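Local coordinates for putative uncharacterized protein (Streptococcus mutans, PDB 3L7N) that is of uncharacterised specificity but probably acts as a class I glutamine amidotransferase, hydrolysing glutamine to supply ammonia for a transfer reaction, at residues A16-W20 / L225-D230; K32-Y36 / F65-D69; P163-I167 / F176-L180. One frame throughout, in Å; residues are numbered along the deposited sequence.

Overall arrangement
The three contacts spread over one α/β chain built on a long mixed sheet. Interaction 1 joins helix 15-23 to the C-terminal helix 219-233, and interactions 2 and 3 both fall within the stretch of chain it closes, interaction 2 coming first. Interaction 3, about 15 Å from interaction 1 centre to centre, touches it: the ring of F228 meets that of F176, and L225 packs on L180. Interaction 2 stands apart at the surface, its centre about 26 Å from interaction 1 and 24 Å from interaction 3. Thus an early helix and the C-terminal helix pack beside the probable catalytic strand-loop region, while two loops meet separately at the periphery.

Interaction 1. Residues A16-W20 / L225-D230; sequences AYLAW and LYSFLD
The indole of W20 carries L229 on one face and D230 at its edge, its CG set anti to the backbone N (chi1 177°), which carries the ring across to both. CB of L229 sits 3.5 Å from the centroid of the six-membered ring, a CH-pi contact, while L229 CD1 lies against both W20 CG and Y17 CD1. At the edge, W20 NE1 donates to D230 OD1 at 3.2 Å with an N-H...O angle of 159°; the oxygen lies in the indole plane, but the nitrogen arrives from above the carboxylate. D230 OD2 pairs with R24 in a salt bridge, giving both oxygens a partner. The ring of Y17 has L225 CD2 centred over one face, 3.9 Å from the centroid.

These residues join helix 15-23, the crossover of the β-α-β unit between strands 2-7 and 27-32, to the C-terminal helix 219-233. The local axes approach to 10.3 Å and cross at -55°.

Y226 turns its ring edge to the backbone of A16, with CE1 3.4 Å from A16 O. Its plane is near parallel to the five-membered ring of W20, yet the two barely overlap. Y17 also touches V88 and V90 of strand 86-90.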
loop_
_atom_site.group_PDB
_atom_site.type_symbol
_atom_site.label_atom_id
_atom_site.label_comp_id
_atom_site.label_asym_id
_atom_site.label_seq_id
_atom_site.Cartn_x
_atom_site.Cartn_y
_atom_site.Cartn_z
ATOM N N ALA A 16 6.634 -3.976 7.839
ATOM C CA ALA A 16 5.854 -4.288 9.018
ATOM C C ALA A 16 4.649 -5.176 8.774
ATOM O O ALA A 16 4.141 -5.740 9.714
ATOM C CB ALA A 16 5.439 -3.046 9.722
ATOM N N TYR A 17 4.142 -5.259 7.501
ATOM C CA TYR A 17 3.019 -6.203 7.211
ATOM C C TYR A 17 3.511 -7.623 7.446
ATOM O O TYR A 17 2.820 -8.452 8.099
ATOM C CB TYR A 17 2.518 -6.064 5.800
ATOM C CG TYR A 17 1.729 -4.807 5.524
ATOM C CD1 TYR A 17 0.347 -4.739 5.813
ATOM C CD2 TYR A 17 2.348 -3.676 4.926
ATOM C CE1 TYR A 17 -0.415 -3.595 5.503
ATOM C CE2 TYR A 17 1.614 -2.485 4.688
ATOM C CZ TYR A 17 0.214 -2.471 4.972
ATOM O OH TYR A 17 -0.517 -1.346 4.737
ATOM N N LEU A 18 4.760 -7.900 6.993
ATOM C CA LEU A 18 5.353 -9.208 7.169
ATOM C C LEU A 18 5.626 -9.444 8.618
ATOM O O LEU A 18 5.264 -10.507 9.145
ATOM C CB LEU A 18 6.632 -9.344 6.365
ATOM C CG LEU A 18 7.268 -10.748 6.358
ATOM C CD1 LEU A 18 6.208 -11.840 6.185
ATOM C CD2 LEU A 18 8.400 -10.886 5.260
ATOM N N ALA A 19 6.241 -8.445 9.302
ATOM C CA ALA A 19 6.549 -8.577 10.747
ATOM C C ALA A 19 5.307 -8.880 11.580
ATOM O O ALA A 19 5.292 -9.815 12.411
ATOM C CB ALA A 19 7.159 -7.401 11.208
ATOM N N TRP A 20 4.258 -8.120 11.342
ATOM C CA TRP A 20 2.968 -8.396 11.931
ATOM C C TRP A 20 2.573 -9.790 11.690
ATOM O O TRP A 20 2.220 -10.515 12.617
ATOM C CB TRP A 20 1.884 -7.436 11.372
ATOM C CG TRP A 20 0.522 -7.749 11.912
ATOM C CD1 TRP A 20 0.029 -7.436 13.170
ATOM C CD2 TRP A 20 -0.482 -8.543 11.274
ATOM N NE1 TRP A 20 -1.236 -7.978 13.329
ATOM C CE2 TRP A 20 -1.573 -8.668 12.190
ATOM C CE3 TRP A 20 -0.597 -9.125 9.996
ATOM C CZ2 TRP A 20 -2.780 -9.352 11.854
ATOM C CZ3 TRP A 20 -1.811 -9.859 9.675
ATOM C CH2 TRP A 20 -2.861 -9.953 10.600
ATOM N N LEU A 225 -0.360 0.624 12.241
ATOM C CA LEU A 225 -0.636 -0.525 11.314
ATOM C C LEU A 225 -1.046 -1.791 12.046
ATOM O O LEU A 225 -2.088 -2.364 11.754
ATOM C CB LEU A 225 0.524 -0.791 10.483
ATOM C CG LEU A 225 0.387 -1.703 9.301
ATOM C CD1 LEU A 225 -0.795 -1.347 8.388
ATOM C CD2 LEU A 225 1.666 -1.604 8.535
ATOM N N TYR A 226 -0.252 -2.204 13.037
ATOM C CA TYR A 226 -0.577 -3.396 13.791
ATOM C C TYR A 226 -1.971 -3.346 14.313
ATOM O O TYR A 226 -2.666 -4.365 14.329
ATOM C CB TYR A 226 0.415 -3.634 14.946
ATOM C CG TYR A 226 1.819 -3.851 14.498
ATOM C CD1 TYR A 226 2.086 -4.398 13.273
ATOM C CD2 TYR A 226 2.895 -3.514 15.309
ATOM C CE1 TYR A 226 3.435 -4.566 12.795
ATOM C CE2 TYR A 226 4.266 -3.702 14.849
ATOM C CZ TYR A 226 4.497 -4.231 13.584
ATOM O OH TYR A 226 5.800 -4.393 13.088
ATOM N N SER A 227 -2.382 -2.190 14.844
ATOM C CA SER A 227 -3.761 -2.089 15.456
ATOM C C SER A 227 -4.809 -2.275 14.361
ATOM O O SER A 227 -5.806 -2.996 14.572
ATOM C CB SER A 227 -3.973 -0.760 16.129
ATOM O OG SER A 227 -3.747 0.304 15.175
ATOM N N PHE A 228 -4.564 -1.672 13.172
ATOM C CA PHE A 228 -5.435 -1.909 12.009
ATOM C C PHE A 228 -5.530 -3.417 11.592
ATOM O O PHE A 228 -6.651 -3.993 11.541
ATOM C CB PHE A 228 -5.055 -1.027 10.826
ATOM C CG PHE A 228 -5.758 -1.395 9.543
ATOM C CD1 PHE A 228 -7.083 -0.934 9.283
ATOM C CD2 PHE A 228 -5.126 -2.253 8.588
ATOM C CE1 PHE A 228 -7.770 -1.306 8.087
ATOM C CE2 PHE A 228 -5.793 -2.636 7.387
ATOM C CZ PHE A 228 -7.133 -2.164 7.137
ATOM N N LEU A 229 -4.374 -4.081 11.409
ATOM C CA LEU A 229 -4.386 -5.487 10.938
ATOM C C LEU A 229 -5.023 -6.382 11.955
ATOM O O LEU A 229 -5.847 -7.273 11.598
ATOM C CB LEU A 229 -2.963 -5.982 10.573
ATOM C CG LEU A 229 -2.238 -5.181 9.452
ATOM C CD1 LEU A 229 -0.686 -5.369 9.503
ATOM C CD2 LEU A 229 -2.785 -5.607 8.140
ATOM N N ASP A 230 -4.710 -6.143 13.234
ATOM C CA ASP A 230 -5.344 -6.885 14.294
ATOM C C ASP A 230 -6.814 -6.765 14.269
ATOM O O ASP A 230 -7.565 -7.804 14.399
ATOM C CB ASP A 230 -4.820 -6.470 15.607
ATOM C CG ASP A 230 -3.541 -7.125 15.927
ATOM O OD1 ASP A 230 -3.387 -8.361 15.640
ATOM O OD2 ASP A 230 -2.674 -6.440 16.411
#

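Interaction 2. Residues K32-Y36 / F65-D69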
loop_
_atom_site.group_PDB
_atom_site.type_symbol
_atom_site.label_atom_id
_atom_site.label_comp_id
_atom_site.label_asym_id
_atom_site.label_seq_id
_atom_site.Cartn_x
_atom_site.Cartn_y
_atom_site.Cartn_z
ATOM N N LYS A 32 7.031 -13.385 -5.827
ATOM C CA LYS A 32 7.867 -12.280 -6.161
ATOM C C LYS A 32 7.853 -12.056 -7.685
ATOM O O LYS A 32 8.643 -12.673 -8.410
ATOM C CB LYS A 32 9.247 -12.506 -5.624
ATOM C CG LYS A 32 9.298 -12.499 -4.176
ATOM C CD LYS A 32 10.576 -13.123 -3.634
ATOM C CE LYS A 32 10.509 -13.302 -2.125
ATOM N NZ LYS A 32 11.656 -14.011 -1.606
ATOM N N VAL A 33 6.896 -11.248 -8.191
ATOM C CA VAL A 33 6.711 -11.176 -9.634
ATOM C C VAL A 33 7.942 -10.717 -10.390
ATOM O O VAL A 33 8.209 -11.194 -11.469
ATOM C CB VAL A 33 5.520 -10.397 -10.025
ATOM C CG1 VAL A 33 4.340 -10.936 -9.339
ATOM C CG2 VAL A 33 5.702 -8.919 -9.724
ATOM N N TYR A 34 8.746 -9.862 -9.766
ATOM C CA TYR A 34 9.994 -9.406 -10.360
ATOM C C TYR A 34 10.994 -10.530 -10.580
ATOM O O TYR A 34 12.014 -10.321 -11.289
ATOM C CB TYR A 34 10.638 -8.248 -9.514
ATOM C CG TYR A 34 10.898 -8.615 -8.095
ATOM C CD1 TYR A 34 12.156 -9.049 -7.685
ATOM C CD2 TYR A 34 9.880 -8.555 -7.143
ATOM C CE1 TYR A 34 12.391 -9.429 -6.383
ATOM C CE2 TYR A 34 10.103 -8.922 -5.840
ATOM C CZ TYR A 34 11.369 -9.378 -5.462
ATOM O OH TYR A 34 11.595 -9.771 -4.155
ATOM N N ARG A 35 10.762 -11.703 -9.957
ATOM C CA ARG A 35 11.664 -12.865 -10.132
ATOM C C ARG A 35 11.030 -13.827 -11.127
ATOM O O ARG A 35 11.351 -15.053 -11.161
ATOM C CB ARG A 35 11.892 -13.574 -8.785
ATOM C CG ARG A 35 12.838 -12.828 -7.809
ATOM C CD ARG A 35 13.158 -13.729 -6.638
ATOM N NE ARG A 35 14.083 -14.780 -7.031
ATOM C CZ ARG A 35 15.436 -14.687 -6.960
ATOM N NH1 ARG A 35 16.042 -13.609 -6.394
ATOM N NH2 ARG A 35 16.184 -15.658 -7.477
ATOM N N TYR A 36 10.117 -13.279 -11.950
ATOM C CA TYR A 36 9.250 -14.059 -12.855
ATOM C C TYR A 36 8.575 -15.178 -12.183
ATOM O O TYR A 36 8.315 -16.175 -12.803
ATOM C CB TYR A 36 9.996 -14.533 -14.081
ATOM C CG TYR A 36 10.551 -13.382 -14.895
ATOM C CD1 TYR A 36 10.073 -13.100 -16.185
ATOM C CD2 TYR A 36 11.495 -12.528 -14.355
ATOM C CE1 TYR A 36 10.567 -12.000 -16.906
ATOM C CE2 TYR A 36 11.964 -11.441 -15.049
ATOM C CZ TYR A 36 11.519 -11.173 -16.305
ATOM O OH TYR A 36 12.081 -10.061 -16.995
ATOM N N PHE A 65 8.279 -4.093 -18.392
ATOM C CA PHE A 65 8.539 -4.952 -17.250
ATOM C C PHE A 65 8.129 -6.317 -17.587
ATOM O O PHE A 65 6.978 -6.681 -17.330
ATOM C CB PHE A 65 7.693 -4.506 -16.067
ATOM C CG PHE A 65 8.061 -3.167 -15.519
ATOM C CD1 PHE A 65 9.167 -3.015 -14.647
ATOM C CD2 PHE A 65 7.285 -2.049 -15.815
ATOM C CE1 PHE A 65 9.501 -1.735 -14.107
ATOM C CE2 PHE A 65 7.611 -0.760 -15.296
ATOM C CZ PHE A 65 8.709 -0.607 -14.449
ATOM N N PRO A 66 9.040 -7.122 -18.185
ATOM C CA PRO A 66 8.574 -8.265 -18.933
ATOM C C PRO A 66 7.843 -9.333 -18.062
ATOM O O PRO A 66 7.207 -10.301 -18.634
ATOM C CB PRO A 66 9.839 -8.820 -19.510
ATOM C CG PRO A 66 10.713 -7.742 -19.595
ATOM C CD PRO A 66 10.397 -6.781 -18.538
ATOM N N TYR A 67 7.941 -9.182 -16.709
ATOM C CA TYR A 67 7.402 -10.200 -15.710
ATOM C C TYR A 67 6.081 -9.750 -15.125
ATOM O O TYR A 67 5.430 -10.483 -14.386
ATOM C CB TYR A 67 8.386 -10.376 -14.573
ATOM C CG TYR A 67 8.743 -9.039 -13.890
ATOM C CD1 TYR A 67 7.882 -8.457 -12.959
ATOM C CD2 TYR A 67 9.920 -8.320 -14.244
ATOM C CE1 TYR A 67 8.166 -7.232 -12.379
ATOM C CE2 TYR A 67 10.215 -7.114 -13.641
ATOM C CZ TYR A 67 9.307 -6.572 -12.717
ATOM O OH TYR A 67 9.561 -5.370 -12.122
ATOM N N TYR A 68 5.720 -8.529 -15.413
ATOM C CA TYR A 68 4.605 -7.867 -14.768
ATOM C C TYR A 68 3.393 -7.998 -15.610
ATOM O O TYR A 68 3.421 -7.635 -16.747
ATOM C CB TYR A 68 4.945 -6.414 -14.657
ATOM C CG TYR A 68 3.876 -5.562 -14.114
ATOM C CD1 TYR A 68 3.348 -4.543 -14.860
ATOM C CD2 TYR A 68 3.430 -5.727 -12.809
ATOM C CE1 TYR A 68 2.407 -3.738 -14.348
ATOM C CE2 TYR A 68 2.509 -4.919 -12.291
ATOM C CZ TYR A 68 1.993 -3.922 -13.045
ATOM O OH TYR A 68 1.036 -3.100 -12.503
ATOM N N ASP A 69 2.301 -8.461 -15.033
ATOM C CA ASP A 69 1.032 -8.634 -15.778
ATOM C C ASP A 69 -0.119 -8.018 -14.949
ATOM O O ASP A 69 -0.685 -8.665 -14.072
ATOM C CB ASP A 69 0.803 -10.110 -16.027
ATOM C CG ASP A 69 -0.409 -10.399 -16.890
ATOM O OD1 ASP A 69 -1.262 -9.515 -17.095
ATOM O OD2 ASP A 69 -0.518 -11.559 -17.353
#
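The type I turn from F65 to Y68, which leads into helix 70-82, sets P66 and Y67 against the short 3-10 segment and following turn of residues 33-36. Y67 is the centrepiece, and residues of both segments lie over its two faces. CA of Y34 makes a CH-pi contact over the centre of one face, 3.5 Å from the centroid and 14° off the ring normal, while F65 CB, from its own segment, sits nearer the rim of the opposite face. V33 adds an apolar contact from CG2 to Y67 CD1 at 3.9 Å, and Y34 CB lies equally far from Y67 CZ.

Y36 closes the group. Its ring is T-shaped to Y67, with the edge of Y67 directed at the face of Y36; the centroids are 5.4 Å apart and the planes at 70°. Y67 CB lies over the middle of the Y36 ring, 3.4 Å from its centroid, as a second CH-pi contact, while CD2 at the edge of the Y67 ring comes near Y36 CE2 and CZ. The chi1 of Y67, 55°, places CG between backbone N and carbonyl carbon, turning the ring back over the 33-34 backbone with one face to Y34 CA. At the far end of Y36, OH reaches P66 CB at 3.6 Å. No hydrogen bond crosses between the segments; each is held internally, by R35 N to K32 O at 2.8 Å and by Y68 N to F65 O at 2.9 Å. The hydroxyl of Y68 bonds to S57 O.

Around this surface cluster, V33 bonds through its backbone to L7 and touches E73 of helix 70-82. D69 is the N-cap of that helix, its OD1 accepting from A72 N, and Y68 packs on L92 and L96 of helix 92-100.

Interaction 3. Residues P163-I167 / F176-L180; sequences PRQII and FQCHL
One backbone hydrogen bond ties Q177 to Q165 across the two segments: Q177 N donates to Q165 O at 2.7 Å, with an N-H...O angle of 159°. The same oxygen also receives a CA-H...O contact from F176 CA at 3.5 Å. Next along, I166 and F176 form an antiparallel non-hydrogen-bonded pair with their CA atoms 4.6 Å apart.

Apolar contact follows from that pairing. The side chains of I166 and F176 leave the same face of the sheet and lie alongside each other, pointing the same way, so that I166 CD1 meets F176 CE1 at 3.6 Å. I166 CG1 lies more loosely by C178 SG, at 4.3 Å. Nearby, the backbone oxygen R164 O packs against Q177 CB at 3.4 Å.

Polar side chains take a different course. Q165 bends at chi2 (-55°), which lays OE1 against C178 CB at 3.3 Å; its geometry to C178 N is too poor for a hydrogen bond, while Q165 NE2 bonds to S159 OG. R164 leads its guanidinium away to P147 O. Q177 in turn touches C91.

These contacts belong to the foot of the β-hairpin of strands 166-170 and 173-176. F176 also shares backbone bonds with G89 and C91, and H179, whose ND1 bonds to E181 OE2, follows close behind. This is consistent with the Cys-His-Glu triad of class I glutamine amidotransferases, with C91 at the nucleophile elbow and the pair H179 and E181 just after the last strand.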
loop_
_atom_site.group_PDB
_atom_site.type_symbol
_atom_site.label_atom_id
_atom_site.label_comp_id
_atom_site.label_asym_id
_atom_site.label_seq_id
_atom_site.Cartn_x
_atom_site.Cartn_y
_atom_site.Cartn_z
ATOM N N PRO A 163 -5.789 13.334 -1.819
ATOM C CA PRO A 163 -7.146 13.210 -1.236
ATOM C C PRO A 163 -7.626 11.752 -1.050
ATOM O O PRO A 163 -8.755 11.523 -0.611
ATOM C CB PRO A 163 -8.024 13.919 -2.247
ATOM C CG PRO A 163 -7.254 13.852 -3.553
ATOM C CD PRO A 163 -5.819 13.812 -3.219
ATOM N N ARG A 164 -6.764 10.785 -1.340
ATOM C CA ARG A 164 -7.152 9.382 -1.268
ATOM C C ARG A 164 -6.030 8.484 -0.570
ATOM O O ARG A 164 -5.247 7.813 -1.247
ATOM C CB ARG A 164 -7.448 8.879 -2.694
ATOM C CG ARG A 164 -8.735 9.400 -3.259
ATOM C CD ARG A 164 -8.833 9.171 -4.705
ATOM N NE ARG A 164 -10.026 9.791 -5.193
ATOM C CZ ARG A 164 -10.525 9.678 -6.429
ATOM N NH1 ARG A 164 -9.964 8.889 -7.346
ATOM N NH2 ARG A 164 -11.617 10.351 -6.735
ATOM N N GLN A 165 -5.921 8.554 0.734
ATOM C CA GLN A 165 -4.811 7.933 1.358
ATOM C C GLN A 165 -5.177 6.521 1.759
ATOM O O GLN A 165 -4.393 5.612 1.595
ATOM C CB GLN A 165 -4.318 8.732 2.579
ATOM C CG GLN A 165 -3.466 9.889 2.270
ATOM C CD GLN A 165 -2.249 9.551 1.424
ATOM O OE1 GLN A 165 -1.976 8.395 1.150
ATOM N NE2 GLN A 165 -1.514 10.591 0.986
ATOM N N ILE A 166 -6.366 6.362 2.310
ATOM C CA ILE A 166 -6.856 5.092 2.723
ATOM C C ILE A 166 -8.272 4.979 2.181
ATOM O O ILE A 166 -9.007 5.995 2.146
ATOM C CB ILE A 166 -6.941 5.028 4.166
ATOM C CG1 ILE A 166 -5.551 5.128 4.796
ATOM C CG2 ILE A 166 -7.617 3.784 4.581
ATOM C CD1 ILE A 166 -5.585 5.027 6.328
ATOM N N ILE A 167 -8.647 3.784 1.661
ATOM C CA ILE A 167 -9.945 3.608 0.974
ATOM C C ILE A 167 -10.532 2.284 1.379
ATOM O O ILE A 167 -9.808 1.313 1.518
ATOM C CB ILE A 167 -9.806 3.660 -0.549
ATOM C CG1 ILE A 167 -9.283 4.990 -0.997
ATOM C CG2 ILE A 167 -11.180 3.296 -1.270
ATOM C CD1 ILE A 167 -9.040 5.033 -2.512
ATOM N N PHE A 176 -4.188 1.201 1.056
ATOM C CA PHE A 176 -3.401 2.295 1.622
ATOM C C PHE A 176 -2.547 2.828 0.535
ATOM O O PHE A 176 -1.724 2.093 -0.037
ATOM C CB PHE A 176 -2.509 1.786 2.769
ATOM C CG PHE A 176 -3.274 1.381 4.008
ATOM C CD1 PHE A 176 -3.247 2.161 5.131
ATOM C CD2 PHE A 176 -4.016 0.226 4.039
ATOM C CE1 PHE A 176 -3.973 1.757 6.346
ATOM C CE2 PHE A 176 -4.738 -0.170 5.215
ATOM C CZ PHE A 176 -4.711 0.606 6.345
ATOM N N GLN A 177 -2.747 4.067 0.169
ATOM C CA GLN A 177 -1.851 4.678 -0.773
ATOM C C GLN A 177 -0.513 5.015 -0.080
ATOM O O GLN A 177 0.569 4.991 -0.706
ATOM C CB GLN A 177 -2.483 5.924 -1.371
ATOM C CG GLN A 177 -1.583 6.698 -2.343
ATOM C CD GLN A 177 -1.018 5.839 -3.456
ATOM O OE1 GLN A 177 0.218 5.643 -3.545
ATOM N NE2 GLN A 177 -1.903 5.351 -4.357
ATOM N N CYS A 178 -0.596 5.254 1.210
ATOM C CA CYS A 178 0.523 5.642 1.985
ATOM C C CYS A 178 1.219 4.334 2.629
ATOM O O CYS A 178 0.593 3.187 2.654
ATOM C CB CYS A 178 0.028 6.614 3.100
ATOM S SG CYS A 178 -1.352 5.971 4.087
ATOM N N HIS A 179 2.419 4.512 3.184
ATOM C CA HIS A 179 3.162 3.414 3.726
ATOM C C HIS A 179 3.302 3.534 5.290
ATOM O O HIS A 179 4.148 4.240 5.766
ATOM C CB HIS A 179 4.545 3.423 3.104
ATOM C CG HIS A 179 4.549 3.227 1.619
ATOM N ND1 HIS A 179 4.628 1.983 1.035
ATOM C CD2 HIS A 179 4.574 4.118 0.600
ATOM C CE1 HIS A 179 4.674 2.117 -0.284
ATOM N NE2 HIS A 179 4.646 3.398 -0.575
ATOM N N LEU A 180 2.546 2.790 6.043
ATOM C CA LEU A 180 2.789 2.732 7.484
ATOM C C LEU A 180 3.798 1.641 7.848
ATOM O O LEU A 180 4.168 1.483 9.033
ATOM C CB LEU A 180 1.507 2.451 8.222
ATOM C CG LEU A 180 0.509 3.580 8.272
ATOM C CD1 LEU A 180 -0.020 3.943 6.881
ATOM C CD2 LEU A 180 -0.650 3.201 9.225
#